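Fructuronate-tagaturonate epimerase UxaE from Cohnella laeviribosi in complex with 1 glycerol (Cohnella laeviribosi, PDB 6IL9) catalyses the interconversion of tagaturonate and fructuronate, probably with the help of a zinc ion held in its TIM-barrel domain. Local coordinates at residues Leu120-Ile125 with Lys366-Asn371; Gly159-Lys164 with Thr180-Glu185; Asp267-Ile272 with Ile298-Pro303. All blocks are in the same frame, centred on the assembly; numbering follows the deposited sequence.

All three contacts belong to one closed parallel barrel and gather round its pocket. Interaction 1 spans its interior, whereas interactions 2 and 3 pair neighbouring strands, with centres about 10 Å apart. Their shared border is the pairing of strands 178-182 and 267-271, where Leu181 N lies 2.8 Å from Glu269 O and Leu181 O 2.9 Å from Ser271 N. Lys366 of interaction 1 connects to both: its NZ is 2.9 Å from Asp160 OD1 and 2.8 Å from Thr180 OG1 in interaction 2, and 3.0 Å from Glu269 OE1 in interaction 3. The zinc ion, bound by His161 of interaction 2, sits beside this polar network, and its site is completed by Asp273 and His343.

Interaction 1 (Leu120-Ile125 with Lys366-Asn371); sequences LAQQSI and KTAGTN
Within the interior of the eight-stranded TIM barrel, Gln122 of strand 117-124 reaches over to Lys366 and Thr367 at the end of strand 363-367; strand 93-96 lies between the two in the sheet. The Gln122 side chain makes most of the contact, for the closest CA atoms, those of Gln123 and Ala368, are 7.7 Å apart, too far for direct strand pairing. Gln122 sets CG anti to its backbone N (chi1 170°) and then bends at chi2, which carries the carboxamide across. Gln122 NE2 donates to the backbone at Thr367 O over 2.9 Å, an ordinary length, but the bond is bent, with 135° at the hydrogen: the donor stands above the carbonyl plane, and the oxygen is tilted from the amide plane. The methyl Ala368 CB lies 3.9 Å from Gln122 NE2. The other end of the amide meets lysine methylenes, with Gln122 OE1 3.7 Å from Lys366 CD where the two side chains pass at a slant. Beyond that point Lys366 runs on extended, and its NZ forms salt bridges with Asp158, Asp160 and Glu269. Gln123 NE2 folds back to Gln122 O at 2.9 Å, on a lone pair; the acceptor lies almost in the amide plane, which helps to fix the turn of this group. A bound glycerol about 4 Å from the Gln122 side chain is consistent with a place on the pocket wall. The phosphate of the phosphoserine at position 346 accepts Ala368 N and Thr370 N at the start of helix 369-382. Helix 469-487 packs on Thr370 and Asn371, and helix 135-149 covers Leu120, Ala121 and Gln123.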
loop_
_atom_site.group_PDB
_atom_site.type_symbol
_atom_site.label_atom_id
_atom_site.label_comp_id
_atom_site.label_asym_id
_atom_site.label_seq_id
_atom_site.Cartn_x
_atom_site.Cartn_y
_atom_site.Cartn_z
ATOM N N LEU A 120 1.201 1.083 -7.661
ATOM C CA LEU A 120 -0.249 1.048 -7.869
ATOM C C LEU A 120 -0.873 -0.245 -7.392
ATOM O O LEU A 120 -2.080 -0.280 -7.124
ATOM C CB LEU A 120 -0.586 1.215 -9.348
ATOM C CG LEU A 120 -0.546 2.575 -9.993
ATOM C CD1 LEU A 120 -0.862 2.348 -11.459
ATOM C CD2 LEU A 120 -1.598 3.478 -9.362
ATOM N N ALA A 121 -0.093 -1.320 -7.343
ATOM C CA ALA A 121 -0.537 -2.620 -6.864
ATOM C C ALA A 121 0.094 -2.824 -5.499
ATOM O O ALA A 121 1.304 -3.043 -5.396
ATOM C CB ALA A 121 -0.130 -3.729 -7.836
ATOM N N GLN A 122 -0.711 -2.743 -4.450
ATOM C CA GLN A 122 -0.171 -2.895 -3.101
ATOM C C GLN A 122 -1.293 -3.390 -2.209
ATOM O O GLN A 122 -2.251 -2.653 -1.981
ATOM C CB GLN A 122 0.386 -1.568 -2.587
ATOM C CG GLN A 122 0.730 -1.596 -1.107
ATOM C CD GLN A 122 0.492 -0.261 -0.438
ATOM O OE1 GLN A 122 1.248 0.682 -0.638
ATOM N NE2 GLN A 122 -0.566 -0.172 0.357
ATOM N N GLN A 123 -1.183 -4.626 -1.720
ATOM C CA GLN A 123 -2.134 -5.159 -0.750
ATOM C C GLN A 123 -1.384 -6.102 0.176
ATOM O O GLN A 123 -0.415 -6.753 -0.232
ATOM C CB GLN A 123 -3.298 -5.905 -1.427
ATOM C CG GLN A 123 -4.378 -5.004 -2.045
ATOM C CD GLN A 123 -5.203 -4.295 -0.991
ATOM O OE1 GLN A 123 -6.206 -4.833 -0.508
ATOM N NE2 GLN A 123 -4.782 -3.089 -0.612
ATOM N N SER A 124 -1.830 -6.158 1.426
ATOM C CA SER A 124 -1.266 -7.073 2.409
ATOM C C SER A 124 -1.958 -8.428 2.336
ATOM O O SER A 124 -3.056 -8.563 1.792
ATOM C CB SER A 124 -1.404 -6.515 3.829
ATOM O OG SER A 124 -2.760 -6.526 4.253
ATOM N N ILE A 125 -1.293 -9.433 2.917
ATOM C CA ILE A 125 -1.868 -10.772 3.011
ATOM C C ILE A 125 -3.196 -10.729 3.757
ATOM O O ILE A 125 -4.171 -11.382 3.363
ATOM C CB ILE A 125 -0.866 -11.731 3.686
ATOM C CG1 ILE A 125 0.347 -11.951 2.788
ATOM C CG2 ILE A 125 -1.529 -13.053 4.006
ATOM C CD1 ILE A 125 0.016 -12.665 1.492
ATOM N N LYS A 366 3.048 4.903 2.347
ATOM C CA LYS A 366 2.042 3.904 1.986
ATOM C C LYS A 366 0.648 4.345 2.407
ATOM O O LYS A 366 0.455 4.875 3.507
ATOM C CB LYS A 366 2.339 2.541 2.622
ATOM C CG LYS A 366 3.580 1.888 2.093
ATOM C CD LYS A 366 3.537 0.373 2.289
ATOM C CE LYS A 366 4.900 -0.199 1.945
ATOM N NZ LYS A 366 4.917 -1.682 2.049
ATOM N N THR A 367 -0.312 4.138 1.507
ATOM C CA THR A 367 -1.739 4.295 1.763
ATOM C C THR A 367 -2.469 3.054 1.269
ATOM O O THR A 367 -1.972 2.308 0.412
ATOM C CB THR A 367 -2.346 5.522 1.052
ATOM O OG1 THR A 367 -2.502 5.238 -0.347
ATOM C CG2 THR A 367 -1.475 6.757 1.233
ATOM N N ALA A 368 -3.674 2.847 1.807
ATOM C CA ALA A 368 -4.567 1.823 1.270
ATOM C C ALA A 368 -6.004 2.106 1.693
ATOM O O ALA A 368 -6.852 2.425 0.852
ATOM C CB ALA A 368 -4.125 0.427 1.721
ATOM N N GLY A 369 -6.280 2.029 2.996
ATOM C CA GLY A 369 -7.651 2.154 3.464
ATOM C C GLY A 369 -8.290 3.503 3.192
ATOM O O GLY A 369 -9.517 3.599 3.070
ATOM N N THR A 370 -7.483 4.565 3.094
ATOM C CA THR A 370 -8.062 5.877 2.817
ATOM C C THR A 370 -8.743 5.902 1.456
ATOM O O THR A 370 -9.689 6.665 1.248
ATOM C CB THR A 370 -6.995 6.970 2.896
ATOM O OG1 THR A 370 -7.606 8.223 3.231
ATOM C CG2 THR A 370 -6.228 7.116 1.568
ATOM N N ASN A 371 -8.294 5.054 0.534
ATOM C CA ASN A 371 -8.915 4.981 -0.781
ATOM C C ASN A 371 -10.256 4.259 -0.720
ATOM O O ASN A 371 -11.178 4.583 -1.486
ATOM C CB ASN A 371 -7.925 4.311 -1.738
ATOM C CG ASN A 371 -6.598 5.048 -1.779
ATOM O OD1 ASN A 371 -6.562 6.244 -2.071
ATOM N ND2 ASN A 371 -5.510 4.356 -1.464
#

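Interaction 2 (Gly159-Lys164 with Thr180-Glu185); sequences GDHLKK and TLDCSE. With ZN (zinc ion), chain C.
Thr180 and Asp182, the two most covered residues, face His161 and Lys163 of segment 159-164. With OG1 beside the backbone N (chi1 -63°), Thr180 CG2 is anti to it, and this methyl lies 3.5 Å from His161 N, a buried nitrogen with no partner in the model. Thr180 OG1 turns elsewhere, to Asp158 and Lys366. Asp182 binds the zinc ligand: His161 ND1 donates to Asp182 OD2 over 2.7 Å, with 150° at the hydrogen. The oxygen lies at the ring edge but is met from above the carboxylate plane, with ring and carboxylate turned 54° apart. The other ring nitrogen, His161 NE2, binds the zinc ion at 2.4 Å, so Asp182 is a second-shell residue that helps to fix the rotation of a first-shell histidine. Ser184 N closes an Asx turn on Asp182 OD1 at 2.9 Å, and Ser184 OG adds a second bond to the same oxygen. Lys163 runs alongside Asp182, its CE 3.3 Å from Asp182 OD2, while its NZ stays beyond salt-bridge distance. An alanine in place of Asp182 would probably leave His161 ND1 and Ser184 without their acceptor, the ring still tied to the metal but no longer steadied by the carboxylate. Leu162 N donates to Thr180 O at 2.9 Å and Leu162 O accepts Asp182 N at 2.8 Å, both bonds to strand 178-182. The contact closes the beta-alpha-beta unit of strand 156-162, helix 165-173 and strand 178-182: helix 165-173 packs on Leu162 and Leu181, helix 234-259 covers Leu181, and strand 267-271 continues the barrel beside Thr180.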
loop_
_atom_site.group_PDB
_atom_site.type_symbol
_atom_site.label_atom_id
_atom_site.label_comp_id
_atom_site.label_asym_id
_atom_site.label_seq_id
_atom_site.Cartn_x
_atom_site.Cartn_y
_atom_site.Cartn_z
ATOM N N GLY A 159 4.395 -6.469 -2.617
ATOM C CA GLY A 159 3.892 -7.517 -1.756
ATOM C C GLY A 159 4.038 -7.045 -0.327
ATOM O O GLY A 159 5.112 -7.155 0.266
ATOM N N ASP A 160 2.966 -6.487 0.218
ATOM C CA ASP A 160 3.032 -5.718 1.448
ATOM C C ASP A 160 2.901 -6.637 2.654
ATOM O O ASP A 160 2.129 -7.596 2.630
ATOM C CB ASP A 160 1.916 -4.670 1.442
ATOM C CG ASP A 160 1.969 -3.743 2.631
ATOM O OD1 ASP A 160 3.059 -3.559 3.212
ATOM O OD2 ASP A 160 0.903 -3.202 2.991
ATOM N N HIS A 161 3.676 -6.347 3.702
ATOM C CA HIS A 161 3.564 -7.041 4.989
ATOM C C HIS A 161 3.695 -8.553 4.854
ATOM O O HIS A 161 2.926 -9.312 5.452
ATOM C CB HIS A 161 2.239 -6.720 5.670
ATOM C CG HIS A 161 2.297 -5.534 6.566
ATOM N ND1 HIS A 161 3.016 -5.530 7.741
ATOM C CD2 HIS A 161 1.715 -4.318 6.469
ATOM C CE1 HIS A 161 2.889 -4.352 8.322
ATOM N NE2 HIS A 161 2.092 -3.605 7.578
ATOM N N LEU A 162 4.687 -8.992 4.080
ATOM C CA LEU A 162 4.949 -10.422 3.941
ATOM C C LEU A 162 5.718 -10.951 5.147
ATOM O O LEU A 162 6.652 -10.314 5.645
ATOM C CB LEU A 162 5.737 -10.706 2.665
ATOM C CG LEU A 162 5.212 -10.180 1.324
ATOM C CD1 LEU A 162 6.227 -10.463 0.235
ATOM C CD2 LEU A 162 3.866 -10.778 0.966
ATOM N N LYS A 163 5.323 -12.138 5.609
ATOM C CA LYS A 163 5.905 -12.792 6.776
ATOM C C LYS A 163 6.351 -14.215 6.488
ATOM O O LYS A 163 7.357 -14.663 7.040
ATOM C CB LYS A 163 4.889 -12.822 7.944
ATOM C CG LYS A 163 4.481 -11.456 8.479
ATOM C CD LYS A 163 3.450 -11.588 9.605
ATOM C CE LYS A 163 2.572 -10.335 9.708
ATOM N NZ LYS A 163 1.116 -10.650 9.851
ATOM N N LYS A 164 5.621 -14.936 5.647
ATOM C CA LYS A 164 5.860 -16.355 5.429
ATOM C C LYS A 164 6.590 -16.558 4.112
ATOM O O LYS A 164 6.306 -15.877 3.123
ATOM C CB LYS A 164 4.539 -17.129 5.425
ATOM C CG LYS A 164 3.743 -16.991 6.698
ATOM C CD LYS A 164 2.711 -18.106 6.820
ATOM C CE LYS A 164 2.289 -18.320 8.270
ATOM N NZ LYS A 164 3.450 -18.409 9.205
ATOM N N THR A 180 7.898 -6.265 0.789
ATOM C CA THR A 180 7.921 -5.719 2.139
ATOM C C THR A 180 8.019 -6.862 3.138
ATOM O O THR A 180 7.096 -7.672 3.242
ATOM C CB THR A 180 6.660 -4.895 2.408
ATOM O OG1 THR A 180 6.637 -3.778 1.507
ATOM C CG2 THR A 180 6.619 -4.397 3.847
ATOM N N LEU A 181 9.120 -6.918 3.875
ATOM C CA LEU A 181 9.341 -7.968 4.869
ATOM C C LEU A 181 8.919 -7.459 6.239
ATOM O O LEU A 181 9.596 -6.612 6.838
ATOM C CB LEU A 181 10.802 -8.418 4.894
ATOM C CG LEU A 181 11.045 -9.637 5.800
ATOM C CD1 LEU A 181 10.301 -10.830 5.233
ATOM C CD2 LEU A 181 12.539 -9.940 5.912
ATOM N N ASP A 182 7.812 -7.993 6.741
ATOM C CA ASP A 182 7.351 -7.724 8.093
ATOM C C ASP A 182 8.207 -8.522 9.066
ATOM O O ASP A 182 8.153 -9.759 9.076
ATOM C CB ASP A 182 5.873 -8.095 8.195
ATOM C CG ASP A 182 5.224 -7.626 9.482
ATOM O OD1 ASP A 182 5.932 -7.471 10.503
ATOM O OD2 ASP A 182 3.988 -7.407 9.462
ATOM N N CYS A 183 8.994 -7.818 9.888
ATOM C CA CYS A 183 9.877 -8.440 10.871
ATOM C C CYS A 183 9.362 -8.266 12.297
ATOM O O CYS A 183 10.123 -8.436 13.254
ATOM C CB CYS A 183 11.294 -7.879 10.741
ATOM S SG CYS A 183 12.001 -8.149 9.104
ATOM N N SER A 184 8.077 -7.930 12.450
ATOM C CA SER A 184 7.530 -7.659 13.776
ATOM C C SER A 184 7.526 -8.900 14.660
ATOM O O SER A 184 7.709 -8.791 15.876
ATOM C CB SER A 184 6.113 -7.088 13.651
ATOM O OG SER A 184 5.203 -8.062 13.159
ATOM N N GLU A 185 7.328 -10.084 14.079
ATOM C CA GLU A 185 7.256 -11.291 14.897
ATOM C C GLU A 185 8.617 -11.718 15.433
ATOM O O GLU A 185 8.678 -12.478 16.411
ATOM C CB GLU A 185 6.625 -12.429 14.096
ATOM C CG GLU A 185 5.185 -12.143 13.705
ATOM C CD GLU A 185 4.371 -13.399 13.481
ATOM O OE1 GLU A 185 3.191 -13.265 13.091
ATOM O OE2 GLU A 185 4.906 -14.513 13.691
HETATM ZN ZN ZN C . 3.032 -1.482 8.059
HETATM O O HOH W 1 0.852 -0.763 8.217
#

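Interaction 3 (Asp267-Ile272 with Ile298-Pro303); sequences DFEISI and IFSMAP
Glu269 and Ser300, Ile270 and Met301, and Ser271 and Ala302 face each other in register where strands 267-271 and 300-302 run parallel, their short axes 4.7 Å apart at closest approach and inclined by 20°. Ile270 bonds through both its N and its O: N donates to Ser300 O at 3.0 Å and O accepts Ala302 N at 2.8 Å. At the start of the pair Phe268 O takes Phe299 N, with only a weak further bond from Ser300 N. The packing is tightest at Glu269 and Ser300. Ser300 places OG between its backbone N and carbonyl carbon (chi1 65°), where it also abuts Glu269 CG, and Ser300 OG donates to Glu269 OE2 at 2.6 Å on the anti lone pair of that oxygen. Nearby, Asp267 lies over one face of the Phe299 ring in a CH-pi contact, CB being 3.9 Å from the centroid; its carboxylate is turned only 19° from the ring plane, and its oxygens accept Phe87 N and Gly88 N. On the Glu269 side, toward the strand ends, the fit is looser: Ser271 and Ala302 meet only lightly, CB to CB at 4.4 Å. The other face is closely packed too, but without directional bonds. There Ile270 CG2 meets Met301 SD at 3.9 Å and Ile270 CD1 meets Ile298 CG1 at 4.0 Å, covered by Leu291 of helix 281-293. The chemistry thus divides by face: apolar packing beneath helix 281-293, and a polar grip toward the barrel interior. There Ser341 joins Ser300 at Glu269 OE2, while OE1 accepts His343 NE2 and pairs with Lys366. Since His343 binds the zinc ion through its other ring nitrogen, this carboxylate probably helps to orient that ligand from the second shell.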
loop_
_atom_site.group_PDB
_atom_site.type_symbol
_atom_site.label_atom_id
_atom_site.label_comp_id
_atom_site.label_asym_id
_atom_site.label_seq_id
_atom_site.Cartn_x
_atom_site.Cartn_y
_atom_site.Cartn_z
ATOM N N ASP A 267 12.813 -4.232 -5.211
ATOM C CA ASP A 267 12.968 -3.237 -4.156
ATOM C C ASP A 267 12.556 -3.885 -2.845
ATOM O O ASP A 267 11.395 -4.271 -2.682
ATOM C CB ASP A 267 12.124 -1.999 -4.456
ATOM C CG ASP A 267 12.642 -1.212 -5.645
ATOM O OD1 ASP A 267 13.872 -1.215 -5.898
ATOM O OD2 ASP A 267 11.812 -0.587 -6.326
ATOM N N PHE A 268 13.508 -4.006 -1.922
ATOM C CA PHE A 268 13.343 -4.760 -0.684
ATOM C C PHE A 268 13.094 -3.772 0.444
ATOM O O PHE A 268 13.979 -2.983 0.781
ATOM C CB PHE A 268 14.610 -5.586 -0.451
ATOM C CG PHE A 268 14.573 -6.494 0.750
ATOM C CD1 PHE A 268 13.490 -7.319 1.001
ATOM C CD2 PHE A 268 15.682 -6.559 1.598
ATOM C CE1 PHE A 268 13.489 -8.179 2.109
ATOM C CE2 PHE A 268 15.695 -7.418 2.703
ATOM C CZ PHE A 268 14.594 -8.227 2.956
ATOM N N GLU A 269 11.884 -3.791 1.018
ATOM C CA GLU A 269 11.547 -2.929 2.144
ATOM C C GLU A 269 11.575 -3.744 3.425
ATOM O O GLU A 269 11.015 -4.842 3.475
ATOM C CB GLU A 269 10.162 -2.290 1.980
ATOM C CG GLU A 269 9.701 -1.618 3.271
ATOM C CD GLU A 269 8.529 -0.678 3.088
ATOM O OE1 GLU A 269 7.424 -1.031 3.548
ATOM O OE2 GLU A 269 8.709 0.420 2.512
ATOM N N ILE A 270 12.233 -3.220 4.451
ATOM C CA ILE A 270 12.248 -3.855 5.761
ATOM C C ILE A 270 11.254 -3.114 6.642
ATOM O O ILE A 270 11.353 -1.895 6.819
ATOM C CB ILE A 270 13.656 -3.861 6.366
ATOM C CG1 ILE A 270 14.549 -4.784 5.532
ATOM C CG2 ILE A 270 13.594 -4.335 7.815
ATOM C CD1 ILE A 270 16.005 -4.454 5.620
ATOM N N SER A 271 10.291 -3.845 7.190
ATOM C CA SER A 271 9.203 -3.246 7.953
ATOM C C SER A 271 9.303 -3.698 9.401
ATOM O O SER A 271 9.314 -4.901 9.688
ATOM C CB SER A 271 7.851 -3.605 7.335
ATOM O OG SER A 271 6.809 -3.604 8.297
ATOM N N ILE A 272 9.408 -2.731 10.307
ATOM C CA ILE A 272 9.330 -3.003 11.735
ATOM C C ILE A 272 8.391 -1.972 12.352
ATOM O O ILE A 272 8.576 -1.557 13.500
ATOM C CB ILE A 272 10.725 -2.981 12.392
ATOM C CG1 ILE A 272 11.462 -1.679 12.071
ATOM C CG2 ILE A 272 11.558 -4.180 11.936
ATOM C CD1 ILE A 272 12.834 -1.601 12.654
ATOM N N ILE A 298 18.990 -2.635 0.415
ATOM C CA ILE A 298 17.753 -2.159 1.033
ATOM C C ILE A 298 17.173 -1.040 0.180
ATOM O O ILE A 298 17.878 -0.082 -0.149
ATOM C CB ILE A 298 18.023 -1.664 2.465
ATOM C CG1 ILE A 298 18.751 -2.755 3.270
ATOM C CG2 ILE A 298 16.732 -1.206 3.130
ATOM C CD1 ILE A 298 19.238 -2.290 4.642
ATOM N N PHE A 299 15.876 -1.143 -0.153
ATOM C CA PHE A 299 15.157 -0.044 -0.795
ATOM C C PHE A 299 14.672 0.949 0.249
ATOM O O PHE A 299 14.874 2.165 0.112
ATOM C CB PHE A 299 13.985 -0.613 -1.618
ATOM C CG PHE A 299 12.939 0.399 -2.046
ATOM C CD1 PHE A 299 13.089 1.129 -3.221
ATOM C CD2 PHE A 299 11.763 0.550 -1.312
ATOM C CE1 PHE A 299 12.090 2.023 -3.636
ATOM C CE2 PHE A 299 10.784 1.447 -1.707
ATOM C CZ PHE A 299 10.943 2.181 -2.871
ATOM N N SER A 300 14.079 0.443 1.330
ATOM C CA SER A 300 13.510 1.322 2.338
ATOM C C SER A 300 13.454 0.606 3.676
ATOM O O SER A 300 13.507 -0.627 3.752
ATOM C CB SER A 300 12.111 1.802 1.922
ATOM O OG SER A 300 11.233 0.694 1.866
ATOM N N MET A 301 13.371 1.409 4.733
ATOM C CA MET A 301 13.208 0.942 6.102
ATOM C C MET A 301 11.983 1.629 6.676
ATOM O O MET A 301 11.857 2.851 6.570
ATOM C CB MET A 301 14.438 1.278 6.948
ATOM C CG MET A 301 14.341 0.846 8.391
ATOM S SD MET A 301 15.099 -0.775 8.604
ATOM C CE MET A 301 16.784 -0.413 7.955
ATOM N N ALA A 302 11.084 0.850 7.269
ATOM C CA ALA A 302 9.878 1.415 7.871
ATOM C C ALA A 302 9.985 1.259 9.375
ATOM O O ALA A 302 9.647 0.196 9.911
ATOM C CB ALA A 302 8.617 0.719 7.349
ATOM N N PRO A 303 10.484 2.255 10.096
ATOM C CA PRO A 303 10.546 2.147 11.553
ATOM C C PRO A 303 9.179 2.422 12.164
ATOM O O PRO A 303 8.239 2.842 11.494
ATOM C CB PRO A 303 11.564 3.212 11.951
ATOM C CG PRO A 303 11.446 4.246 10.867
ATOM C CD PRO A 303 11.045 3.533 9.613
#